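Local coordinates for neisseria adhesin A (Neisseria meningitidis, PDB 4CJD), which probably adheres to human epithelial cells and induces their uptake of the bacterium, acting as a trimeric autotransporter on the bacterial surface, at residues 93-96 with 97-101. Numbering follows the deposited sequence.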
ATOM      1  N   ALA A  93     -11.748  -4.315  -8.086  1.00 43.96           N
ATOM      2  CA  ALA A  93     -13.017  -3.583  -8.082  1.00 50.36           C
ATOM      3  C   ALA A  93     -13.803  -3.785  -9.380  1.00 55.92           C
ATOM      4  O   ALA A  93     -15.031  -3.910  -9.350  1.00 59.49           O
ATOM      5  CB  ALA A  93     -12.789  -2.121  -7.848  1.00 40.59           C
ATOM      6  N   GLU A  94     -13.107  -3.801 -10.515  1.00 56.71           N
ATOM      7  CA  GLU A  94     -13.781  -3.995 -11.797  1.00 56.76           C
ATOM      8  C   GLU A  94     -14.454  -5.355 -11.823  1.00 56.29           C
ATOM      9  O   GLU A  94     -15.623  -5.469 -12.180  1.00 61.27           O
ATOM     10  CB  GLU A  94     -12.798  -3.868 -12.961  1.00 59.08           C
ATOM     11  CG  GLU A  94     -12.284  -2.453 -13.170  1.00 65.18           C
ATOM     12  CD  GLU A  94     -11.107  -2.368 -14.137  1.00 70.41           C
ATOM     13  OE1 GLU A  94     -10.467  -3.411 -14.412  1.00 73.66           O
ATOM     14  OE2 GLU A  94     -10.820  -1.246 -14.612  1.00 69.54           O
ATOM     15  N   VAL A  95     -13.713  -6.385 -11.432  1.00 52.37           N
ATOM     16  CA  VAL A  95     -14.260  -7.731 -11.394  1.00 52.09           C
ATOM     17  C   VAL A  95     -15.463  -7.785 -10.450  1.00 56.33           C
ATOM     18  O   VAL A  95     -16.502  -8.366 -10.788  1.00 57.04           O
ATOM     19  CB  VAL A  95     -13.210  -8.763 -10.951  1.00 48.49           C
ATOM     20  CG1 VAL A  95     -13.875 -10.073 -10.591  1.00 48.56           C
ATOM     21  CG2 VAL A  95     -12.181  -8.973 -12.042  1.00 49.39           C
ATOM     22  N   VAL A  96     -15.338  -7.147  -9.290  1.00 56.45           N
ATOM     23  CA  VAL A  96     -16.403  -7.208  -8.291  1.00 58.36           C
ATOM     24  C   VAL A  96     -17.681  -6.543  -8.803  1.00 62.58           C
ATOM     25  O   VAL A  96     -18.775  -7.057  -8.596  1.00 64.18           O
ATOM     26  CB  VAL A  96     -15.968  -6.556  -6.960  1.00 54.87           C
ATOM     27  CG1 VAL A  96     -17.177  -6.365  -6.044  1.00 51.86           C
ATOM     28  CG2 VAL A  96     -14.893  -7.406  -6.281  1.00 44.46           C
ATOM     29  N   ASN A  97     -17.540  -5.411  -9.484  1.00 62.81           N
ATOM     30  CA  ASN A  97     -18.692  -4.733 -10.053  1.00 63.07           C
ATOM     31  C   ASN A  97     -19.375  -5.629 -11.089  1.00 68.18           C
ATOM     32  O   ASN A  97     -20.607  -5.769 -11.095  1.00 65.12           O
ATOM     33  CB  ASN A  97     -18.279  -3.396 -10.670  1.00 62.79           C
ATOM     34  CG  ASN A  97     -17.792  -2.391  -9.624  1.00 66.29           C
ATOM     35  OD1 ASN A  97     -18.220  -2.419  -8.470  1.00 68.82           O
ATOM     36  ND2 ASN A  97     -16.889  -1.502 -10.028  1.00 66.50           N
ATOM     37  N   ASP A  98     -18.562  -6.250 -11.942  1.00 70.37           N
ATOM     38  CA  ASP A  98     -19.045  -7.234 -12.905  1.00 71.40           C
ATOM     39  C   ASP A  98     -19.844  -8.333 -12.223  1.00 70.46           C
ATOM     40  O   ASP A  98     -20.940  -8.695 -12.668  1.00 71.65           O
ATOM     41  CB  ASP A  98     -17.877  -7.859 -13.666  1.00 73.89           C
ATOM     42  CG  ASP A  98     -17.283  -6.923 -14.680  1.00 76.95           C
ATOM     43  OD1 ASP A  98     -17.921  -5.887 -14.964  1.00 77.53           O
ATOM     44  OD2 ASP A  98     -16.187  -7.231 -15.202  1.00 78.35           O
ATOM     45  N   ILE A  99     -19.289  -8.876 -11.144  1.00 66.73           N
ATOM     46  CA  ILE A  99     -19.970  -9.932 -10.417  1.00 66.86           C
ATOM     47  C   ILE A  99     -21.249  -9.383  -9.794  1.00 70.56           C
ATOM     48  O   ILE A  99     -22.258 -10.075  -9.728  1.00 70.62           O
ATOM     49  CB  ILE A  99     -19.062 -10.551  -9.341  1.00 60.64           C
ATOM     50  CG1 ILE A  99     -17.927 -11.325 -10.003  1.00 54.72           C
ATOM     51  CG2 ILE A  99     -19.853 -11.496  -8.434  1.00 58.02           C
ATOM     52  CD1 ILE A  99     -16.992 -11.994  -9.015  1.00 56.13           C
ATOM     53  N   SER A 100     -21.212  -8.125  -9.367  1.00 72.05           N
ATOM     54  CA  SER A 100     -22.376  -7.509  -8.747  1.00 77.90           C
ATOM     55  C   SER A 100     -23.530  -7.365  -9.748  1.00 82.48           C
ATOM     56  O   SER A 100     -24.702  -7.404  -9.373  1.00 86.40           O
ATOM     57  CB  SER A 100     -22.010  -6.148  -8.153  1.00 80.28           C
ATOM     58  OG  SER A 100     -22.971  -5.744  -7.191  1.00 84.05           O
ATOM     59  N   ALA A 101     -23.198  -7.207 -11.023  1.00 80.82           N
ATOM     60  CA  ALA A 101     -24.219  -7.113 -12.059  1.00 78.20           C
ATOM     61  C   ALA A 101     -24.813  -8.488 -12.355  1.00 79.99           C
ATOM     62  O   ALA A 101     -26.031  -8.632 -12.603  1.00 80.86           O
ATOM     63  CB  ALA A 101     -23.635  -6.499 -13.322  1.00 75.15           C
TER
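Ala93 accepts a backbone hydrogen bond from Asn97 one turn later in the long helix 64-113, which coils with its copies in the two other subunits in the stalk-side part of the head domain. Asn97 N lies 2.9 Å from Ala93 O. The small alanine side chain suits this partly exposed flank of the helix, where its methyl makes no contact with 97-101, and the Asn97 amide folds back over the carbonyl oxygen of Ala93: CG stands anti to its own carbonyl carbon (chi1 -66°), which brings ND2 to 3.1 Å from Ala93 O, at an angle too poor for a hydrogen bond.

Glu94 continues the i to i+4 pattern with a nearly straight bond, Asp98 N to Glu94 O at 3.1 Å (N-H...O 171°). Both acids lie on the exposed side, where charge can meet solvent, and their carboxylates stay apart, with Glu94 OE1 6.9 Å from Asp98 OD2.

Val95 lies at the edge of the trimer interface, packing on Val96 of the third subunit. Val95 O accepts Ile99 N at 2.9 Å, and the two side chains run alongside each other, both pointing the same way. Branched apolar residues fit a coiled-coil interface: Ile99, in the core, packs on Ile99 of both neighbouring subunits.

Val96 is buried, packing on Val95 of the second subunit and Val96 of the third. Its O accepts Ser100 N at 2.8 Å through a more bent bond (144°). Ser100 OG is hydrogen-bonded to Lys104 NZ, a polar pairing beside the apolar seam. At the border of that seam, Val95 CG1 lies 4.0 Å from Ile99 CD1.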